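PDB 6B9R: hydroxyethylphosphonate dioxygenase from Streptomyces albus, which probably catalyses the iron-dependent oxidative cleavage of 2-hydroxyethylphosphonate to hydroxymethylphosphonate. Local coordinates for residues L39-G44 and I61-Q66; A17-R22 and Y442-R447; A11-R16 and P77-T82. All blocks are in the same frame, centred on the assembly; numbering follows the deposited sequence.

Interaction 1: residues L39-G44 and I61-Q66; sequences LGLPPG and ISRAAQ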
# COMPACT_ATOMS: atom_id res chain seq x y z
N LEU A 39 -11.62 27.33 0.73
CA LEU A 39 -10.28 27.61 0.25
C LEU A 39 -10.01 29.09 0.03
O LEU A 39 -8.91 29.45 -0.38
CB LEU A 39 -10.01 26.83 -1.05
CG LEU A 39 -10.14 25.30 -0.98
CD1 LEU A 39 -10.02 24.68 -2.37
CD2 LEU A 39 -9.10 24.68 -0.05
N GLY A 40 -10.99 29.95 0.29
CA GLY A 40 -10.81 31.36 -0.00
C GLY A 40 -10.62 31.66 -1.47
O GLY A 40 -9.87 32.57 -1.82
N LEU A 41 -11.27 30.90 -2.35
CA LEU A 41 -11.20 31.17 -3.77
C LEU A 41 -12.32 32.13 -4.18
O LEU A 41 -13.35 32.23 -3.51
CB LEU A 41 -11.31 29.87 -4.56
CG LEU A 41 -10.16 28.89 -4.29
CD1 LEU A 41 -10.43 27.57 -4.98
CD2 LEU A 41 -8.84 29.48 -4.75
N PRO A 42 -12.14 32.86 -5.28
CA PRO A 42 -13.22 33.73 -5.77
C PRO A 42 -14.47 32.91 -6.03
O PRO A 42 -14.39 31.77 -6.51
CB PRO A 42 -12.65 34.31 -7.07
CG PRO A 42 -11.15 34.24 -6.89
CD PRO A 42 -10.91 32.98 -6.09
N PRO A 43 -15.65 33.43 -5.67
CA PRO A 43 -16.88 32.70 -5.98
C PRO A 43 -16.98 32.41 -7.47
O PRO A 43 -16.62 33.24 -8.31
CB PRO A 43 -17.99 33.65 -5.50
CG PRO A 43 -17.33 34.38 -4.35
CD PRO A 43 -15.91 34.61 -4.83
N GLY A 44 -17.45 31.21 -7.79
CA GLY A 44 -17.57 30.78 -9.17
C GLY A 44 -16.30 30.23 -9.81
O GLY A 44 -16.38 29.77 -10.96
N ILE A 61 -2.38 24.60 -2.54
CA ILE A 61 -2.25 23.28 -1.92
C ILE A 61 -1.96 23.42 -0.43
O ILE A 61 -2.50 22.66 0.39
CB ILE A 61 -1.16 22.47 -2.65
CG1 ILE A 61 -1.66 22.12 -4.05
CG2 ILE A 61 -0.79 21.22 -1.85
CD1 ILE A 61 -0.68 21.30 -4.86
N SER A 62 -1.14 24.39 -0.05
CA SER A 62 -0.87 24.64 1.37
C SER A 62 -2.12 25.13 2.08
O SER A 62 -2.39 24.73 3.22
CB SER A 62 0.26 25.64 1.53
OG SER A 62 1.45 25.15 0.93
N ARG A 63 -2.89 26.03 1.44
CA ARG A 63 -4.14 26.49 2.04
C ARG A 63 -5.13 25.34 2.20
O ARG A 63 -5.86 25.28 3.19
CB ARG A 63 -4.74 27.61 1.18
CG ARG A 63 -4.04 28.95 1.38
CD ARG A 63 -4.09 29.79 0.12
NE ARG A 63 -5.46 30.07 -0.32
CZ ARG A 63 -5.77 30.51 -1.53
NH1 ARG A 63 -7.03 30.74 -1.86
NH2 ARG A 63 -4.81 30.71 -2.43
N ALA A 64 -5.16 24.42 1.23
CA ALA A 64 -6.09 23.29 1.31
C ALA A 64 -5.74 22.37 2.48
O ALA A 64 -6.64 21.87 3.17
CB ALA A 64 -6.09 22.51 -0.00
N ALA A 65 -4.44 22.13 2.73
CA ALA A 65 -4.03 21.33 3.88
C ALA A 65 -4.33 22.01 5.21
O ALA A 65 -4.39 21.32 6.23
CB ALA A 65 -2.54 21.00 3.80
N GLN A 66 -4.50 23.33 5.21
CA GLN A 66 -4.88 24.03 6.43
C GLN A 66 -6.39 24.03 6.61
O GLN A 66 -6.89 23.79 7.72
CB GLN A 66 -4.35 25.47 6.42
CG GLN A 66 -2.85 25.59 6.61
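R63 of helix 58-67 reaches out to L39 and G40 where the chain leaves helix 32-39, and L39 in turn lays one methyl against A64, the next residue of that helix. From CB, which points toward the loop, the R63 chain leaves with CG anti to its own carbonyl carbon (chi1 -77°). CG and CD carry it across, and a bend at chi3 (59°) brings the guanidinium alongside the loop backbone. R63 NE and CZ both lie 3.5 Å from L39 O, but NH1 does the bonding. R63 NH1 donates to L39 O at 2.7 Å, nearly in line with the carbonyl, although the oxygen is tilted somewhat out of the guanidinium plane. R63 NH1 also has G40 O 3.4 Å away and L41 CD2 at 3.6 Å, so the methyl rests against the nitrogen. NH2 turns to its own helix and forms a salt bridge with D59. Beneath the arginine, L39 CD2 meets A64 CA at 3.6 Å and A64 CB at 3.7 Å; L39 and L41 also pack on F46 of helix 46-51, and A64 on L75. G40 takes a positive phi, which by itself favours glycine, and a side chain there would head toward R63 NH1. On the far side of helix 58-67, A65 touches the second subunit, where R118 bonds to its carbonyl oxygen and H79 packs against it. The chemistry is thus split in two: a buried leucine-alanine contact joins the helices, and above it a cation holds the L39 carbonyl near a helix C-terminus, where its charge probably suits the negative end of the helix dipole, while D59 probably offsets that charge and helps fix the guanidinium's rotation.

Interaction 2: residues A17-R22 and Y442-R447; sequences AAALLR and YIAEDR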
# COMPACT_ATOMS: atom_id res chain seq x y z
N ALA A 17 -3.21 16.70 -11.43
CA ALA A 17 -3.34 17.48 -10.21
C ALA A 17 -4.72 18.10 -10.09
O ALA A 17 -5.31 18.13 -9.00
CB ALA A 17 -2.26 18.57 -10.17
N ALA A 18 -5.28 18.59 -11.21
CA ALA A 18 -6.63 19.13 -11.17
C ALA A 18 -7.64 18.06 -10.79
O ALA A 18 -8.55 18.31 -9.99
CB ALA A 18 -6.98 19.75 -12.52
N ALA A 19 -7.48 16.85 -11.33
CA ALA A 19 -8.39 15.77 -10.97
C ALA A 19 -8.28 15.41 -9.50
O ALA A 19 -9.28 15.06 -8.87
CB ALA A 19 -8.13 14.54 -11.84
N LEU A 20 -7.07 15.49 -8.92
CA LEU A 20 -6.92 15.23 -7.48
C LEU A 20 -7.63 16.27 -6.65
O LEU A 20 -8.12 15.97 -5.55
CB LEU A 20 -5.45 15.20 -7.08
CG LEU A 20 -4.69 14.00 -7.60
CD1 LEU A 20 -3.24 14.14 -7.23
CD2 LEU A 20 -5.29 12.68 -7.07
N LEU A 21 -7.67 17.51 -7.13
CA LEU A 21 -8.36 18.56 -6.39
C LEU A 21 -9.86 18.34 -6.39
O LEU A 21 -10.52 18.51 -5.36
CB LEU A 21 -8.02 19.92 -6.98
CG LEU A 21 -8.78 21.08 -6.31
CD1 LEU A 21 -8.46 21.10 -4.82
CD2 LEU A 21 -8.41 22.39 -6.98
N ARG A 22 -10.43 17.99 -7.55
CA ARG A 22 -11.85 17.66 -7.60
C ARG A 22 -12.14 16.43 -6.74
O ARG A 22 -13.14 16.39 -6.01
CB ARG A 22 -12.30 17.42 -9.04
CG ARG A 22 -13.71 16.81 -9.15
CD ARG A 22 -14.79 17.76 -8.63
NE ARG A 22 -15.10 18.81 -9.60
CZ ARG A 22 -15.86 19.86 -9.34
NH1 ARG A 22 -16.40 20.03 -8.14
NH2 ARG A 22 -16.09 20.76 -10.30
N TYR A 442 -11.42 6.64 -11.43
CA TYR A 442 -10.38 6.42 -10.42
C TYR A 442 -9.06 7.01 -10.88
O TYR A 442 -8.36 7.68 -10.11
CB TYR A 442 -10.26 4.93 -10.13
CG TYR A 442 -9.04 4.52 -9.33
CD1 TYR A 442 -8.86 4.97 -8.03
CD2 TYR A 442 -8.08 3.68 -9.87
CE1 TYR A 442 -7.74 4.58 -7.28
CE2 TYR A 442 -6.97 3.29 -9.14
CZ TYR A 442 -6.81 3.74 -7.84
OH TYR A 442 -5.69 3.35 -7.12
N ILE A 443 -8.72 6.81 -12.16
CA ILE A 443 -7.50 7.37 -12.73
C ILE A 443 -7.56 8.89 -12.75
O ILE A 443 -6.57 9.57 -12.44
CB ILE A 443 -7.28 6.80 -14.15
CG1 ILE A 443 -6.83 5.35 -14.08
CG2 ILE A 443 -6.28 7.64 -14.93
CD1 ILE A 443 -5.76 5.11 -13.05
N ALA A 444 -8.70 9.45 -13.12
CA ALA A 444 -8.78 10.89 -13.30
C ALA A 444 -10.24 11.28 -13.10
O ALA A 444 -11.06 11.11 -14.01
CB ALA A 444 -8.28 11.30 -14.68
N GLU A 445 -10.56 11.77 -11.90
CA GLU A 445 -11.91 12.22 -11.64
C GLU A 445 -12.23 13.40 -12.54
O GLU A 445 -11.40 14.29 -12.76
CB GLU A 445 -12.08 12.61 -10.17
CG GLU A 445 -13.48 13.12 -9.80
CD GLU A 445 -14.57 12.06 -9.96
OE1 GLU A 445 -15.00 11.77 -11.10
OE2 GLU A 445 -15.02 11.52 -8.92
N ASP A 446 -13.45 13.41 -13.07
CA ASP A 446 -13.83 14.36 -14.10
C ASP A 446 -15.17 15.02 -13.83
O ASP A 446 -15.78 15.57 -14.75
CB ASP A 446 -13.85 13.66 -15.47
CG ASP A 446 -14.87 12.51 -15.54
OD1 ASP A 446 -15.58 12.24 -14.55
OD2 ASP A 446 -14.94 11.86 -16.61
N ARG A 447 -15.67 14.97 -12.59
CA ARG A 447 -17.02 15.47 -12.37
C ARG A 447 -17.29 15.64 -10.87
O ARG A 447 -16.69 14.96 -10.03
CB ARG A 447 -18.07 14.54 -12.98
CG ARG A 447 -18.20 13.18 -12.26
CD ARG A 447 -18.94 12.16 -13.13
NE ARG A 447 -18.16 11.81 -14.31
CZ ARG A 447 -18.51 10.87 -15.19
NH1 ARG A 447 -19.62 10.16 -15.02
NH2 ARG A 447 -17.73 10.63 -16.24
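A19 and R22, one turn apart on helix 10-27, face the chain as it runs out of helix 438-443 toward the C terminus. Y442, still helical, turns to the second subunit, its OH bonding to L212 O there. A444 is the first residue to leave helical angles, and its CA lies 4.0 Å from A19 CB. E445 makes the closest backbone approach: A19 CB sits 3.4 Å from E445 O, so the small alanine lets the extended chain come close to the helix. With CG anti to its backbone N (chi1 179°) and a bend at chi2, the E445 side chain crosses R22 at a slant, E445 CG to R22 CG at 3.8 Å. The E445 carboxylate and R22 guanidinium part beyond the crossing and end far from each other, their planes 80° apart. E445 OE1 accepts from D446 N at 3.0 Å through its anti lone pair and forms a salt bridge with R441. The E445 side chain is about 11 Å from a bound 2-hydroxyethylphosphonate and an iron ion, outside their first shell. D446 points away from helix 10-27 and is gripped side-on by R447, NE to OD1 at 2.6 Å and NH2 to OD2 at 3.1 Å. The R447 backbone returns to the helix: its O lies 3.6 Å from R22 CG and also accepts a hydrogen bond from N26. R22 carries its charge past this point to a salt bridge with D32. What passes between the two segments is therefore contact of carbon with carbon and with carbonyl oxygen, R22 serving through its methylenes, while each charge is matched by another partner; R22 and E445 cross without neutralising each other, and the helix and the C-terminal tail are held partly by shape and partly through N26.

Interaction 3: residues A11-R16 and P77-T82; sequences AARAAR and PIHNDT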
# COMPACT_ATOMS: atom_id res chain seq x y z
N ALA A 11 1.49 19.26 -19.09
CA ALA A 11 0.05 19.47 -19.16
C ALA A 11 -0.71 18.25 -18.66
O ALA A 11 -1.78 18.38 -18.05
CB ALA A 11 -0.37 19.82 -20.59
N ALA A 12 -0.20 17.05 -18.94
CA ALA A 12 -0.81 15.84 -18.40
C ALA A 12 -0.71 15.80 -16.88
O ALA A 12 -1.65 15.40 -16.19
CB ALA A 12 -0.16 14.60 -19.01
N ARG A 13 0.45 16.20 -16.34
CA ARG A 13 0.61 16.22 -14.88
C ARG A 13 -0.31 17.25 -14.25
O ARG A 13 -0.89 17.01 -13.18
CB ARG A 13 2.06 16.50 -14.51
CG ARG A 13 2.34 16.36 -13.01
CD ARG A 13 3.83 16.26 -12.69
NE ARG A 13 4.53 17.54 -12.87
CZ ARG A 13 5.41 17.78 -13.84
NH1 ARG A 13 5.72 16.84 -14.72
NH2 ARG A 13 5.98 18.98 -13.92
N ALA A 14 -0.44 18.42 -14.89
CA ALA A 14 -1.38 19.42 -14.41
C ALA A 14 -2.80 18.87 -14.39
O ALA A 14 -3.54 19.09 -13.42
CB ALA A 14 -1.30 20.67 -15.28
N ALA A 15 -3.20 18.14 -15.43
CA ALA A 15 -4.52 17.52 -15.46
C ALA A 15 -4.69 16.53 -14.31
O ALA A 15 -5.76 16.47 -13.69
CB ALA A 15 -4.74 16.82 -16.80
N ARG A 16 -3.66 15.73 -14.03
CA ARG A 16 -3.73 14.81 -12.89
C ARG A 16 -3.92 15.57 -11.59
O ARG A 16 -4.71 15.16 -10.74
CB ARG A 16 -2.47 13.94 -12.83
CG ARG A 16 -2.31 13.03 -14.03
CD ARG A 16 -1.41 11.82 -13.75
NE ARG A 16 -0.00 12.16 -13.61
CZ ARG A 16 0.82 12.45 -14.62
NH1 ARG A 16 0.37 12.44 -15.87
NH2 ARG A 16 2.09 12.74 -14.37
N PRO A 77 0.15 14.91 -7.81
CA PRO A 77 0.39 13.71 -8.62
C PRO A 77 1.87 13.36 -8.58
O PRO A 77 2.69 14.10 -8.03
CB PRO A 77 -0.05 14.15 -10.02
CG PRO A 77 0.28 15.62 -10.04
CD PRO A 77 -0.05 16.11 -8.65
N ILE A 78 2.21 12.24 -9.19
CA ILE A 78 3.60 11.93 -9.44
C ILE A 78 3.89 12.21 -10.91
O ILE A 78 2.99 12.49 -11.70
CB ILE A 78 3.97 10.48 -9.04
CG1 ILE A 78 3.27 9.44 -9.92
CG2 ILE A 78 3.70 10.23 -7.57
CD1 ILE A 78 3.97 8.07 -9.87
N HIS A 79 5.16 12.18 -11.27
CA HIS A 79 5.56 12.45 -12.64
C HIS A 79 5.51 11.17 -13.47
O HIS A 79 5.70 10.07 -12.95
CB HIS A 79 6.98 13.02 -12.69
CG HIS A 79 7.13 14.32 -11.96
ND1 HIS A 79 7.53 15.48 -12.59
CD2 HIS A 79 6.95 14.63 -10.66
CE1 HIS A 79 7.58 16.46 -11.70
NE2 HIS A 79 7.24 15.97 -10.52
N ASN A 80 5.24 11.33 -14.75
CA ASN A 80 5.40 10.27 -15.73
C ASN A 80 6.66 10.62 -16.52
O ASN A 80 6.66 11.61 -17.27
CB ASN A 80 4.18 10.15 -16.65
CG ASN A 80 4.31 8.98 -17.64
OD1 ASN A 80 5.40 8.66 -18.10
ND2 ASN A 80 3.19 8.34 -17.94
N ASP A 81 7.73 9.86 -16.32
CA ASP A 81 8.95 10.03 -17.09
C ASP A 81 9.22 8.83 -17.99
O ASP A 81 10.33 8.70 -18.51
CB ASP A 81 10.14 10.32 -16.17
CG ASP A 81 10.36 9.25 -15.12
OD1 ASP A 81 9.92 8.10 -15.35
OD2 ASP A 81 10.98 9.54 -14.07
N THR A 82 8.23 7.96 -18.20
CA THR A 82 8.33 6.80 -19.08
C THR A 82 7.17 6.81 -20.08
O THR A 82 6.31 5.92 -20.08
CB THR A 82 8.33 5.51 -18.26
OG1 THR A 82 9.14 5.69 -17.09
CG2 THR A 82 8.87 4.35 -19.07
O HOH W 1 4.50 14.13 -15.66
O HOH W 2 -0.05 10.75 -10.64
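A mixed contact, R13 over the face of H79 and R16 bonded to backbone, fastens the first turns of helix 10-27 to the loop that leads from helix 58-67 into strand 86-89. R13, its CG anti to the backbone N (chi1 -173°), reaches over the H79 ring: CD stands 3.8 Å from the ring centroid, a CH-pi contact close to the ring normal, and a bend at chi3 lays the guanidinium there too, tilted 27° from the ring plane with H79 CE1 under its centre. R16 works instead through its edge. R16 NH2 donates to I78 O at 2.8 Å, almost straight (171°), in both the carbonyl and guanidinium planes. One water accepts from R13 NH1, R16 NH2 and N80 N together, tying the two arginines to the loop. P77 fits between their stems, CG 3.7 Å from R13 CG and CB 3.7 Å from R16 CB. A serine in place of R13 would probably uncover one face of H79 and deprive the shared water of a donor. N80 OD1 accepts from T82 N, an Asx turn that bends the loop onward. H79 NE2 bonds to E72 of the second subunit, and R16 and N80 both touch T222 in helix 215-223 of that subunit, so the loop lies between helix 10-27 of its own chain and the dimer partner just before it enters strand 86-89.

Helix 10-27 is the first helix of the chain and is used twice: residues 11-16 enter interaction 3 and residues 17-22 enter interaction 2. Interaction 3 closes a loop of 60 residues, mostly helical, and interaction 1, which links the end of helix 32-39 to helix 58-67, falls wholly within it. Interaction 2 closes a far longer loop of 419 residues by bringing in the C-terminal tail; it also encloses interaction 1 but crosses interaction 3, since 77-82 lies between its segments while 11-16 precedes both. Interactions 2 and 3 touch where A17 and L20 pack on P77, whereas interaction 1 stays about 5 Å from interaction 2 at the nearest atoms. All three lie beside the second subunit.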